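Lysine/ornithine decarboxylase (Selenomonas ruminantium, PDB 5GJO) decarboxylates both lysine and ornithine, giving cadaverine and putrescine, as a homodimer that uses pyridoxal 5'-phosphate as cofactor. Local coordinates at residues Thr188-Phe202 with Met236-Phe248. The protein carries 2 engineered substitutions. Sequence-based numbering, arbitrary orientation.
Sequences TAAYEEALLVARRLF and MMEAINKQIDRLF. With SO4 (sulfate ion), chain C.
Gln243 and Arg199 each reach across two nearly parallel helices to a backbone carbonyl, Glu192 O and Leu247 O. Gln243 sends NE2 to Glu192 O (3.1 Å), approaching from above the carbonyl plane, while Leu196 N takes the same oxygen from the opposite face within its own helix. The amide is held from its other end too, since Arg246 NH1 donates to Gln243 OE1. At the end of helix 233-247, Arg199 NH1 meets Leu247 O at 2.9 Å, in the plane of both carbonyl and guanidinium; bends at chi2 and chi3 (64° and -90°) bring the group back to that oxygen, and Asp203 pairs with its NH2. A water donates to both Glu192 OE1 and Ala239 O.

The apolar centre is Leu195, a knob in the hole made by Ile240, Gln243, Ile244 and Leu247, its CD1 lying 3.6 Å from Gln243 CG. A leucine in place of Gln243 would probably leave Glu192 O without its cross-helix donor and Arg246 without its amide acceptor. Leu196 CD2 touches Leu247 CD1 beside this knob.

Aromatic rings take part toward both ends. Ile240 CD1 sits over one face of Tyr191, 3.7 Å from the ring centroid, a CH-pi contact. Phe248, just past its helix, turns its ring edge to the face of Phe202, a T-shaped pair with planes at 79°; Phe248 CZ also reaches Ala198 CB (3.9 Å), and Arg199 CD lies over a face of the Phe248 ring.

The helices pack side by side on the outside of the PLP-binding TIM-type barrel. Leu195, Ala198 and Phe248 rest on Leu215 of strand 214-216, Phe202 reaches Ile177 of strand 173-178, and Met237 carries the layer on to helix 28-41.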
loop_
_atom_site.group_PDB
_atom_site.type_symbol
_atom_site.label_atom_id
_atom_site.label_comp_id
_atom_site.label_asym_id
_atom_site.label_seq_id
_atom_site.Cartn_x
_atom_site.Cartn_y
_atom_site.Cartn_z
ATOM N N THR A 188 18.943 20.845 10.865
ATOM C CA THR A 188 20.375 20.777 10.515
ATOM C C THR A 188 21.231 20.314 11.700
ATOM O O THR A 188 22.181 19.468 11.561
ATOM C CB THR A 188 20.825 22.105 9.990
ATOM O OG1 THR A 188 20.104 22.400 8.789
ATOM C CG2 THR A 188 22.293 22.130 9.697
ATOM N N ALA A 189 20.872 20.791 12.886
ATOM C CA ALA A 189 21.597 20.431 14.121
ATOM C C ALA A 189 21.692 18.944 14.395
ATOM O O ALA A 189 22.697 18.461 14.986
ATOM C CB ALA A 189 20.964 21.102 15.347
ATOM N N ALA A 190 20.676 18.200 14.005
ATOM C CA ALA A 190 20.708 16.772 14.224
ATOM C C ALA A 190 21.897 16.159 13.491
ATOM O O ALA A 190 22.537 15.291 14.004
ATOM C CB ALA A 190 19.418 16.132 13.762
ATOM N N TYR A 191 22.158 16.613 12.269
ATOM C CA TYR A 191 23.321 16.140 11.550
ATOM C C TYR A 191 24.612 16.564 12.255
ATOM O O TYR A 191 25.518 15.799 12.395
ATOM C CB TYR A 191 23.328 16.679 10.125
ATOM C CG TYR A 191 22.202 16.188 9.250
ATOM C CD1 TYR A 191 22.338 15.042 8.488
ATOM C CD2 TYR A 191 21.026 16.895 9.141
ATOM C CE1 TYR A 191 21.324 14.593 7.669
ATOM C CE2 TYR A 191 20.009 16.464 8.323
ATOM C CZ TYR A 191 20.159 15.299 7.581
ATOM O OH TYR A 191 19.156 14.851 6.764
ATOM N N GLU A 192 24.660 17.804 12.704
ATOM C CA GLU A 192 25.858 18.321 13.350
ATOM C C GLU A 192 26.193 17.576 14.634
ATOM O O GLU A 192 27.330 17.280 14.896
ATOM C CB GLU A 192 25.702 19.811 13.626
ATOM C CG GLU A 192 25.666 20.637 12.363
ATOM C CD GLU A 192 25.336 22.098 12.586
ATOM O OE1 GLU A 192 25.897 22.925 11.883
ATOM O OE2 GLU A 192 24.509 22.414 13.439
ATOM N N GLU A 193 25.174 17.296 15.417
ATOM C CA GLU A 193 25.296 16.518 16.647
ATOM C C GLU A 193 25.767 15.063 16.419
ATOM O O GLU A 193 26.640 14.587 17.092
ATOM C CB GLU A 193 23.976 16.533 17.428
ATOM C CG GLU A 193 23.891 15.504 18.546
ATOM C CD GLU A 193 22.631 15.593 19.408
ATOM O OE1 GLU A 193 22.138 16.700 19.621
ATOM O OE2 GLU A 193 22.173 14.556 19.891
ATOM N N ALA A 194 25.191 14.393 15.435
ATOM C CA ALA A 194 25.583 13.040 15.072
ATOM C C ALA A 194 27.023 12.951 14.645
ATOM O O ALA A 194 27.746 11.964 15.020
ATOM C CB ALA A 194 24.638 12.519 14.021
ATOM N N LEU A 195 27.440 13.951 13.909
ATOM C CA LEU A 195 28.830 14.095 13.518
ATOM C C LEU A 195 29.815 14.191 14.698
ATOM O O LEU A 195 30.887 13.524 14.688
ATOM C CB LEU A 195 28.999 15.250 12.552
ATOM C CG LEU A 195 28.424 14.840 11.167
ATOM C CD1 LEU A 195 28.349 16.115 10.344
ATOM C CD2 LEU A 195 29.142 13.740 10.389
ATOM N N LEU A 196 29.432 14.915 15.724
ATOM C CA LEU A 196 30.330 15.087 16.927
ATOM C C LEU A 196 30.392 13.767 17.633
ATOM O O LEU A 196 31.426 13.358 18.115
ATOM C CB LEU A 196 29.778 16.125 17.890
ATOM C CG LEU A 196 29.953 17.539 17.323
ATOM C CD1 LEU A 196 28.973 18.525 17.875
ATOM C CD2 LEU A 196 31.344 18.126 17.522
ATOM N N VAL A 197 29.253 13.108 17.767
ATOM C CA VAL A 197 29.232 11.792 18.396
ATOM C C VAL A 197 30.113 10.784 17.676
ATOM O O VAL A 197 30.936 10.042 18.284
ATOM C CB VAL A 197 27.780 11.233 18.519
ATOM C CG1 VAL A 197 27.782 9.813 19.037
ATOM C CG2 VAL A 197 26.942 12.148 19.451
ATOM N N ALA A 198 29.996 10.779 16.349
ATOM C CA ALA A 198 30.794 9.846 15.551
ATOM C C ALA A 198 32.311 10.145 15.682
ATOM O O ALA A 198 33.121 9.202 15.698
ATOM C CB ALA A 198 30.358 9.879 14.070
ATOM N N ARG A 199 32.654 11.410 15.782
ATOM C CA ARG A 199 34.048 11.865 15.923
ATOM C C ARG A 199 34.646 11.280 17.193
ATOM O O ARG A 199 35.723 10.714 17.139
ATOM C CB ARG A 199 34.139 13.382 15.919
ATOM C CG ARG A 199 35.570 13.956 16.062
ATOM C CD ARG A 199 36.463 13.582 14.885
ATOM N NE ARG A 199 37.197 12.349 15.020
ATOM C CZ ARG A 199 37.986 11.832 14.062
ATOM N NH1 ARG A 199 38.029 12.396 12.853
ATOM N NH2 ARG A 199 38.702 10.695 14.277
ATOM N N ARG A 200 33.929 11.341 18.292
ATOM C CA ARG A 200 34.391 10.744 19.558
ATOM C C ARG A 200 34.551 9.258 19.385
ATOM O O ARG A 200 35.597 8.693 19.770
ATOM C CB ARG A 200 33.505 11.113 20.733
ATOM C CG ARG A 200 33.932 10.397 22.008
ATOM C CD ARG A 200 32.941 10.648 23.109
ATOM N NE ARG A 200 31.555 10.204 22.807
ATOM C CZ ARG A 200 31.114 8.967 22.860
ATOM N NH1 ARG A 200 31.942 7.943 23.102
ATOM N NH2 ARG A 200 29.835 8.716 22.589
ATOM N N LEU A 201 33.571 8.592 18.812
ATOM C CA LEU A 201 33.691 7.138 18.536
ATOM C C LEU A 201 34.865 6.771 17.674
ATOM O O LEU A 201 35.576 5.812 17.969
ATOM C CB LEU A 201 32.403 6.554 18.000
ATOM C CG LEU A 201 31.216 6.620 18.955
ATOM C CD1 LEU A 201 29.929 6.244 18.223
ATOM C CD2 LEU A 201 31.384 5.692 20.138
ATOM N N PHE A 202 35.121 7.540 16.607
ATOM C CA PHE A 202 36.270 7.216 15.767
ATOM C C PHE A 202 37.607 7.315 16.601
ATOM O O PHE A 202 38.511 6.479 16.473
ATOM C CB PHE A 202 36.368 8.208 14.630
ATOM C CG PHE A 202 35.700 7.769 13.360
ATOM C CD1 PHE A 202 34.378 7.405 13.309
ATOM C CD2 PHE A 202 36.410 7.742 12.179
ATOM C CE1 PHE A 202 33.771 7.050 12.083
ATOM C CE2 PHE A 202 35.848 7.392 10.986
ATOM C CZ PHE A 202 34.508 6.984 10.931
ATOM N N MET A 236 21.395 24.245 4.664
ATOM C CA MET A 236 21.489 22.921 5.342
ATOM C C MET A 236 22.672 22.110 4.865
ATOM O O MET A 236 23.514 21.609 5.698
ATOM C CB MET A 236 20.208 22.117 5.184
ATOM C CG MET A 236 20.296 20.699 5.742
ATOM S SD MET A 236 18.725 19.813 5.476
ATOM C CE MET A 236 17.830 20.076 7.014
ATOM N N MET A 237 22.791 21.924 3.545
ATOM C CA MET A 237 23.818 21.103 3.063
ATOM C C MET A 237 25.233 21.719 3.344
ATOM O O MET A 237 26.164 20.960 3.730
ATOM C CB MET A 237 23.663 20.873 1.563
ATOM C CG MET A 237 22.432 19.985 1.292
ATOM S SD MET A 237 22.351 19.553 -0.442
ATOM C CE MET A 237 20.636 18.957 -0.385
ATOM N N GLU A 238 25.377 23.021 3.194
ATOM C CA GLU A 238 26.658 23.656 3.427
ATOM C C GLU A 238 27.095 23.485 4.884
ATOM O O GLU A 238 28.246 23.300 5.149
ATOM C CB GLU A 238 26.625 25.137 3.070
ATOM C CG GLU A 238 26.387 25.441 1.607
ATOM C CD GLU A 238 27.655 25.471 0.783
ATOM O OE1 GLU A 238 28.744 25.381 1.370
ATOM O OE2 GLU A 238 27.558 25.564 -0.453
ATOM N N ALA A 239 26.149 23.593 5.806
ATOM C CA ALA A 239 26.415 23.458 7.271
ATOM C C ALA A 239 26.812 22.033 7.589
ATOM O O ALA A 239 27.770 21.816 8.367
ATOM C CB ALA A 239 25.213 23.855 8.077
ATOM N N ILE A 240 26.181 21.065 6.966
ATOM C CA ILE A 240 26.615 19.655 7.124
ATOM C C ILE A 240 28.046 19.499 6.582
ATOM O O ILE A 240 28.955 18.889 7.222
ATOM C CB ILE A 240 25.618 18.721 6.521
ATOM C CG1 ILE A 240 24.273 18.765 7.235
ATOM C CG2 ILE A 240 26.076 17.287 6.512
ATOM C CD1 ILE A 240 23.124 18.157 6.455
ATOM N N ASN A 241 28.282 20.015 5.360
ATOM C CA ASN A 241 29.595 19.889 4.725
ATOM C C ASN A 241 30.679 20.545 5.609
ATOM O O ASN A 241 31.765 19.927 5.785
ATOM C CB ASN A 241 29.597 20.514 3.327
ATOM C CG ASN A 241 30.727 20.044 2.507
ATOM O OD1 ASN A 241 30.783 18.922 2.036
ATOM N ND2 ASN A 241 31.696 20.940 2.343
ATOM N N LYS A 242 30.343 21.696 6.192
ATOM C CA LYS A 242 31.284 22.484 7.024
ATOM C C LYS A 242 31.685 21.608 8.238
ATOM O O LYS A 242 32.903 21.527 8.622
ATOM C CB LYS A 242 30.712 23.825 7.434
ATOM C CG LYS A 242 31.688 24.705 8.201
ATOM C CD LYS A 242 31.041 25.900 8.825
ATOM C CE LYS A 242 32.107 26.853 9.323
ATOM N NZ LYS A 242 31.489 28.140 9.778
ATOM N N GLN A 243 30.718 20.914 8.810
ATOM C CA GLN A 243 30.973 20.117 9.984
ATOM C C GLN A 243 31.744 18.868 9.612
ATOM O O GLN A 243 32.599 18.356 10.390
ATOM C CB GLN A 243 29.659 19.770 10.697
ATOM C CG GLN A 243 29.820 18.992 12.010
ATOM C CD GLN A 243 29.978 19.901 13.208
ATOM O OE1 GLN A 243 30.605 20.932 13.123
ATOM N NE2 GLN A 243 29.312 19.580 14.293
ATOM N N ILE A 244 31.539 18.337 8.412
ATOM C CA ILE A 244 32.332 17.220 7.973
ATOM C C ILE A 244 33.789 17.642 7.694
ATOM O O ILE A 244 34.709 16.917 8.052
ATOM C CB ILE A 244 31.754 16.555 6.692
ATOM C CG1 ILE A 244 30.388 15.879 6.973
ATOM C CG2 ILE A 244 32.701 15.520 6.103
ATOM C CD1 ILE A 244 29.584 15.675 5.751
ATOM N N ASP A 245 33.983 18.792 7.067
ATOM C CA ASP A 245 35.381 19.268 6.882
ATOM C C ASP A 245 36.101 19.497 8.234
ATOM O O ASP A 245 37.306 19.227 8.355
ATOM C CB ASP A 245 35.454 20.490 6.020
ATOM C CG ASP A 245 35.713 20.175 4.551
ATOM O OD1 ASP A 245 36.242 19.084 4.230
ATOM O OD2 ASP A 245 35.420 21.105 3.727
ATOM N N ARG A 246 35.375 20.043 9.193
ATOM C CA ARG A 246 35.856 20.375 10.514
ATOM C C ARG A 246 36.291 19.167 11.255
ATOM O O ARG A 246 37.396 19.145 11.833
ATOM C CB ARG A 246 34.786 21.095 11.285
ATOM C CG ARG A 246 35.148 21.419 12.728
ATOM C CD ARG A 246 33.895 21.681 13.508
ATOM N NE ARG A 246 34.171 22.110 14.884
ATOM C CZ ARG A 246 33.244 22.279 15.794
ATOM N NH1 ARG A 246 31.945 21.988 15.517
ATOM N NH2 ARG A 246 33.585 22.800 16.973
ATOM N N LEU A 247 35.457 18.163 11.303
ATOM C CA LEU A 247 35.707 16.955 12.099
ATOM C C LEU A 247 36.301 15.797 11.389
ATOM O O LEU A 247 36.958 14.954 12.037
ATOM C CB LEU A 247 34.385 16.471 12.771
ATOM C CG LEU A 247 33.693 17.498 13.636
ATOM C CD1 LEU A 247 32.366 16.939 14.140
ATOM C CD2 LEU A 247 34.563 17.984 14.818
ATOM N N PHE A 248 36.060 15.619 10.047
ATOM C CA PHE A 248 36.450 14.437 9.316
ATOM C C PHE A 248 37.225 14.823 8.058
ATOM O O PHE A 248 36.872 14.395 6.926
ATOM C CB PHE A 248 35.216 13.563 8.963
ATOM C CG PHE A 248 34.562 12.954 10.164
ATOM C CD1 PHE A 248 35.014 11.738 10.668
ATOM C CD2 PHE A 248 33.505 13.605 10.804
ATOM C CE1 PHE A 248 34.426 11.174 11.772
ATOM C CE2 PHE A 248 32.923 13.036 11.975
ATOM C CZ PHE A 248 33.374 11.788 12.392
HETATM S S SO4 C . 17.719 22.963 14.120
HETATM O O1 SO4 C . 18.709 22.777 13.015
HETATM O O2 SO4 C . 18.177 24.011 15.022
HETATM O O3 SO4 C . 16.516 23.447 13.383
HETATM O O4 SO4 C . 17.393 21.710 14.849
HETATM O O HOH W 1 28.199 23.477 10.523
#